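Local coordinates for peptide-binding protein (Photobacterium damsela subsp. piscicida, PDB 6SQX) that probably acts as a secreted cysteine endopeptidase of the NlpC/P60 (C40) family that cleaves the peptidoglycan of potentially competing bacteria, at residues D44-D49 against P293-Y298; V232-R237 against K251-G256. One frame throughout, in Å; residues are numbered along the deposited sequence.

Interaction 1: residues D44-D49 against P293-Y298; sequences DKNIID and PMTPSY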
loop_
_atom_site.group_PDB
_atom_site.type_symbol
_atom_site.label_atom_id
_atom_site.label_comp_id
_atom_site.label_asym_id
_atom_site.label_seq_id
_atom_site.Cartn_x
_atom_site.Cartn_y
_atom_site.Cartn_z
ATOM N N ASP A 44 -8.656 26.436 -4.897
ATOM C CA ASP A 44 -9.684 26.113 -5.871
ATOM C C ASP A 44 -9.142 25.454 -7.135
ATOM O O ASP A 44 -9.914 25.243 -8.070
ATOM C CB ASP A 44 -10.446 27.383 -6.252
ATOM C CG ASP A 44 -11.141 28.011 -5.070
ATOM O OD1 ASP A 44 -11.943 27.307 -4.411
ATOM O OD2 ASP A 44 -10.871 29.200 -4.788
ATOM N N LYS A 45 -7.853 25.134 -7.198
ATOM C CA LYS A 45 -7.274 24.580 -8.417
ATOM C C LYS A 45 -7.177 23.058 -8.359
ATOM O O LYS A 45 -7.221 22.435 -7.290
ATOM C CB LYS A 45 -5.878 25.154 -8.677
ATOM C CG LYS A 45 -5.831 26.670 -8.941
ATOM C CD LYS A 45 -4.388 27.092 -9.115
ATOM C CE LYS A 45 -4.214 28.599 -9.159
ATOM N NZ LYS A 45 -2.787 28.960 -8.942
ATOM N N ASN A 46 -7.031 22.465 -9.543
ATOM C CA ASN A 46 -6.672 21.061 -9.663
ATOM C C ASN A 46 -5.161 20.922 -9.784
ATOM O O ASN A 46 -4.482 21.766 -10.376
ATOM C CB ASN A 46 -7.353 20.421 -10.872
ATOM C CG ASN A 46 -8.848 20.298 -10.699
ATOM O OD1 ASN A 46 -9.341 20.147 -9.587
ATOM N ND2 ASN A 46 -9.583 20.389 -11.804
ATOM N N ILE A 47 -4.641 19.829 -9.226
ATOM C CA ILE A 47 -3.192 19.625 -9.186
ATOM C C ILE A 47 -2.650 19.284 -10.571
ATOM O O ILE A 47 -1.535 19.681 -10.930
ATOM C CB ILE A 47 -2.820 18.555 -8.141
ATOM C CG1 ILE A 47 -3.427 18.928 -6.794
ATOM C CG2 ILE A 47 -1.318 18.379 -8.036
ATOM C CD1 ILE A 47 -3.050 18.017 -5.652
ATOM N N ILE A 48 -3.408 18.528 -11.366
ATOM C CA ILE A 48 -3.021 18.282 -12.748
ATOM C C ILE A 48 -4.230 18.541 -13.630
ATOM O O ILE A 48 -5.377 18.512 -13.176
ATOM C CB ILE A 48 -2.422 16.876 -13.003
ATOM C CG1 ILE A 48 -3.451 15.774 -12.731
ATOM C CG2 ILE A 48 -1.131 16.655 -12.178
ATOM C CD1 ILE A 48 -3.516 15.352 -11.285
ATOM N N ASP A 49 -3.961 18.792 -14.907
ATOM C CA ASP A 49 -4.993 19.247 -15.823
ATOM C C ASP A 49 -5.833 18.082 -16.353
ATOM O O ASP A 49 -5.581 16.904 -16.068
ATOM C CB ASP A 49 -4.391 20.110 -16.931
ATOM C CG ASP A 49 -3.392 19.357 -17.814
ATOM O OD1 ASP A 49 -3.412 18.110 -17.880
ATOM O OD2 ASP A 49 -2.574 20.038 -18.468
ATOM N N PRO A 293 -13.610 8.511 -10.502
ATOM C CA PRO A 293 -12.541 9.015 -9.626
ATOM C C PRO A 293 -12.863 10.359 -9.004
ATOM O O PRO A 293 -13.528 11.206 -9.616
ATOM C CB PRO A 293 -11.358 9.198 -10.577
ATOM C CG PRO A 293 -11.707 8.415 -11.808
ATOM C CD PRO A 293 -13.181 8.497 -11.923
ATOM N N MET A 294 -12.379 10.548 -7.779
ATOM C CA MET A 294 -12.555 11.832 -7.129
ATOM C C MET A 294 -11.776 12.897 -7.908
ATOM O O MET A 294 -10.690 12.637 -8.434
ATOM C CB MET A 294 -12.013 11.716 -5.709
ATOM C CG MET A 294 -12.054 12.977 -4.898
ATOM S SD MET A 294 -11.541 12.728 -3.164
ATOM C CE MET A 294 -12.858 11.709 -2.539
ATOM N N THR A 295 -12.314 14.107 -7.957
ATOM C CA THR A 295 -11.649 15.169 -8.690
ATOM C C THR A 295 -10.310 15.506 -8.035
ATOM O O THR A 295 -10.242 15.629 -6.801
ATOM C CB THR A 295 -12.551 16.401 -8.671
ATOM O OG1 THR A 295 -13.779 16.088 -9.339
ATOM C CG2 THR A 295 -11.894 17.559 -9.376
ATOM N N PRO A 296 -9.204 15.650 -8.826
ATOM C CA PRO A 296 -7.862 15.827 -8.263
ATOM C C PRO A 296 -7.550 17.281 -7.898
ATOM O O PRO A 296 -6.563 17.864 -8.352
ATOM C CB PRO A 296 -6.956 15.288 -9.374
ATOM C CG PRO A 296 -7.676 15.743 -10.631
ATOM C CD PRO A 296 -9.167 15.500 -10.297
ATOM N N SER A 297 -8.418 17.877 -7.077
ATOM C CA SER A 297 -8.229 19.238 -6.624
ATOM C C SER A 297 -7.280 19.252 -5.426
ATOM O O SER A 297 -7.157 18.265 -4.681
ATOM C CB SER A 297 -9.587 19.822 -6.214
ATOM O OG SER A 297 -10.155 19.091 -5.136
ATOM N N TYR A 298 -6.611 20.398 -5.226
ATOM C CA TYR A 298 -5.856 20.549 -3.979
ATOM C C TYR A 298 -6.746 20.307 -2.756
ATOM O O TYR A 298 -6.328 19.637 -1.806
ATOM C CB TYR A 298 -5.182 21.928 -3.867
ATOM C CG TYR A 298 -3.952 22.049 -4.755
ATOM C CD1 TYR A 298 -2.728 21.517 -4.368
ATOM C CD2 TYR A 298 -4.028 22.694 -5.994
ATOM C CE1 TYR A 298 -1.600 21.614 -5.215
ATOM C CE2 TYR A 298 -2.923 22.805 -6.827
ATOM C CZ TYR A 298 -1.711 22.260 -6.436
ATOM O OH TYR A 298 -0.613 22.372 -7.280
HETATM O O HOH W 1 -0.918 22.593 -9.974
#
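Y298 N donates to K45 O at 3.0 Å and I47 N to P296 O at 2.9 Å, two nearly straight backbone bonds that flank N46 and S297 and make a single isolated beta bridge between two loops. A water joins the tyrosine's far end to the same loop, 2.7 Å from Y298 OH and donating to I47 O. The bridge is followed on both segments by a helix: D49 is the N-cap of helix 50-64, its OD1 also bonding T52 OG1, and S297 OG caps helix 298-308 at N300 N. P296, centre of an inverse gamma turn, presents its carbonyl to I47. Packing centres on the Y298 ring, where I47 CG1 sits over the middle of one face, 3.5 Å from the centroid, in a CH-pi contact. I47 CG1 is anti to its carbonyl carbon (chi1 -54°), and I47 CD1 leans toward Y298 CD1 and CE1. Beyond it, I48 CD1 reaches P296 CB at 3.9 Å, the two side chains crossing at about a right angle, and I53 of helix 50-64 touches both. Main-chain bonds thus set the register of the loops, while the water and I47 hold the tyrosine ring from its hydroxyl and its face.

Interaction 2: residues V232-R237 against K251-G256; sequences VTPTVR and KILEAG. With EDO (1,2-ethanediol), chain N.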
loop_
_atom_site.group_PDB
_atom_site.type_symbol
_atom_site.label_atom_id
_atom_site.label_comp_id
_atom_site.label_asym_id
_atom_site.label_seq_id
_atom_site.Cartn_x
_atom_site.Cartn_y
_atom_site.Cartn_z
ATOM N N VAL A 232 -18.347 4.520 -7.218
ATOM C CA VAL A 232 -18.136 5.460 -6.136
ATOM C C VAL A 232 -16.982 4.966 -5.277
ATOM O O VAL A 232 -16.574 3.801 -5.327
ATOM C CB VAL A 232 -19.393 5.692 -5.254
ATOM C CG1 VAL A 232 -20.509 6.368 -6.042
ATOM C CG2 VAL A 232 -19.854 4.374 -4.604
ATOM N N THR A 233 -16.490 5.857 -4.423
ATOM C CA THR A 233 -15.374 5.539 -3.550
ATOM C C THR A 233 -15.605 6.270 -2.232
ATOM O O THR A 233 -16.179 7.374 -2.233
ATOM C CB THR A 233 -14.027 5.919 -4.224
ATOM O OG1 THR A 233 -12.923 5.327 -3.534
ATOM C CG2 THR A 233 -13.859 7.454 -4.370
ATOM N N PRO A 234 -15.209 5.686 -1.106
ATOM C CA PRO A 234 -15.542 6.332 0.178
ATOM C C PRO A 234 -14.760 7.617 0.368
ATOM O O PRO A 234 -13.624 7.758 -0.093
ATOM C CB PRO A 234 -15.104 5.304 1.222
ATOM C CG PRO A 234 -15.191 3.920 0.490
ATOM C CD PRO A 234 -14.698 4.303 -0.931
ATOM N N THR A 235 -15.336 8.521 1.156
ATOM C CA THR A 235 -14.685 9.798 1.442
ATOM C C THR A 235 -14.089 9.878 2.842
ATOM O O THR A 235 -13.531 10.930 3.190
ATOM C CB THR A 235 -15.645 10.967 1.201
ATOM O OG1 THR A 235 -16.796 10.758 2.010
ATOM C CG2 THR A 235 -16.069 10.998 -0.275
ATOM N N VAL A 236 -14.183 8.808 3.646
ATOM C CA VAL A 236 -13.538 8.704 4.952
ATOM C C VAL A 236 -12.845 7.344 5.023
ATOM O O VAL A 236 -13.118 6.446 4.212
ATOM C CB VAL A 236 -14.545 8.850 6.123
ATOM C CG1 VAL A 236 -15.234 10.247 6.114
ATOM C CG2 VAL A 236 -15.592 7.711 6.116
ATOM N N ARG A 237 -11.932 7.189 5.992
ATOM C CA ARG A 237 -11.088 5.989 5.991
ATOM C C ARG A 237 -11.911 4.732 6.260
ATOM O O ARG A 237 -11.792 3.733 5.541
ATOM C CB ARG A 237 -9.895 6.114 6.951
ATOM C CG ARG A 237 -8.978 4.872 6.859
ATOM C CD ARG A 237 -7.613 5.064 7.463
ATOM N NE ARG A 237 -7.583 5.178 8.922
ATOM C CZ ARG A 237 -7.230 4.201 9.771
ATOM N NH1 ARG A 237 -7.148 4.450 11.079
ATOM N NH2 ARG A 237 -6.958 2.971 9.351
ATOM N N LYS A 251 -20.113 -4.985 8.536
ATOM C CA LYS A 251 -19.030 -4.953 7.546
ATOM C C LYS A 251 -18.437 -3.556 7.511
ATOM O O LYS A 251 -19.166 -2.567 7.578
ATOM C CB LYS A 251 -19.569 -5.269 6.146
ATOM C CG LYS A 251 -20.046 -6.685 6.004
ATOM C CD LYS A 251 -18.935 -7.691 6.285
ATOM C CE LYS A 251 -19.334 -9.086 5.756
ATOM N NZ LYS A 251 -18.459 -10.169 6.309
ATOM N N ILE A 252 -17.113 -3.458 7.390
ATOM C CA ILE A 252 -16.442 -2.169 7.356
ATOM C C ILE A 252 -16.124 -1.807 5.912
ATOM O O ILE A 252 -15.537 -2.605 5.160
ATOM C CB ILE A 252 -15.196 -2.157 8.252
ATOM C CG1 ILE A 252 -15.663 -2.347 9.701
ATOM C CG2 ILE A 252 -14.427 -0.845 8.075
ATOM C CD1 ILE A 252 -14.549 -2.411 10.726
ATOM N N LEU A 253 -16.520 -0.617 5.501
ATOM C CA LEU A 253 -16.178 -0.089 4.172
ATOM C C LEU A 253 -14.946 0.801 4.305
ATOM O O LEU A 253 -14.932 1.733 5.122
ATOM C CB LEU A 253 -17.355 0.756 3.657
ATOM C CG LEU A 253 -17.210 1.499 2.328
ATOM C CD1 LEU A 253 -16.975 0.484 1.180
ATOM C CD2 LEU A 253 -18.427 2.387 2.066
ATOM N N GLU A 254 -13.906 0.530 3.501
ATOM C CA GLU A 254 -12.604 1.173 3.645
ATOM C C GLU A 254 -12.339 2.109 2.478
ATOM O O GLU A 254 -12.654 1.795 1.308
ATOM C CB GLU A 254 -11.488 0.125 3.674
ATOM C CG GLU A 254 -11.547 -0.757 4.917
ATOM C CD GLU A 254 -10.619 -0.322 6.068
ATOM O OE1 GLU A 254 -9.963 0.744 5.942
ATOM O OE2 GLU A 254 -10.588 -1.064 7.084
ATOM N N ALA A 255 -11.734 3.258 2.769
ATOM C CA ALA A 255 -11.278 4.129 1.687
ATOM C C ALA A 255 -10.363 3.346 0.740
ATOM O O ALA A 255 -9.631 2.436 1.154
ATOM C CB ALA A 255 -10.549 5.351 2.253
ATOM N N GLY A 256 -10.430 3.711 -0.533
ATOM C CA GLY A 256 -9.739 2.979 -1.590
ATOM C C GLY A 256 -10.636 2.013 -2.329
ATOM O O GLY A 256 -10.325 1.638 -3.460
HETATM C C1 EDO N . -11.987 -5.312 8.371
HETATM O O1 EDO N . -12.843 -5.676 7.288
HETATM C C2 EDO N . -11.131 -4.134 7.912
HETATM O O2 EDO N . -11.884 -2.931 7.897
HETATM O O HOH W 2 -11.522 6.299 -1.458
HETATM O O HOH W 3 -14.960 4.374 4.341
HETATM O O HOH W 4 -7.601 1.438 7.191
#
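Strand 230-234, part of a five-stranded antiparallel sheet, leads through a short turn into the two-stranded hairpin of 238-240 and 252-254, and this contact closes the base of that hairpin. A255 N donates to R237 O at 2.8 Å, the donor tilted 31° from the carbonyl plane, and E254 CA adds a CA-H...O contact to the same oxygen. A255 CB packs 3.4 Å from V236 O. The P234 ring points toward segment 251-256: its CG faces the fork of L253, 3.6 Å from L253 CG and 3.9 Å from each of CD1 and CD2. L253 CG, anti to the backbone N (chi1 176°), is thereby carried to the proline. Two waters join groups not directly hydrogen-bonded to one another, one donating to T233 OG1 and P234 O while accepting from G256 N, the other donating to V236 O and L253 O; T233 OG1 also bonds S257 O. A third water links R237 NH2, 2.7 Å away, to E254 OE1. The E254 carboxylate also forms salt bridges with K238 and R330. These two would be expected to keep the buried carboxylate ionised, and the one to R330 ties the hairpin to helix 326-334.

Interaction 2 is nested along the chain within the loop closed by interaction 1, and their centres lie 20 Å apart. They touch directly where M294 CE packs against T235 CG2 at 4.0 Å. Helix 298-308 spans both: I47 and P296 of interaction 1 pack on its F301, while R237 and A255 of interaction 2 pack on its Y308. Sheet pairing adds a second route, since T233 bonds through its backbone to T290 on strand 289-291, shortly before 293-298. Helix 326-334 is also shared, with T334 bonded to the backbone of M294 and R330 in a salt bridge with E254. That helix follows C324, modified to cysteinesulfonic acid, in the NlpC/P60 region.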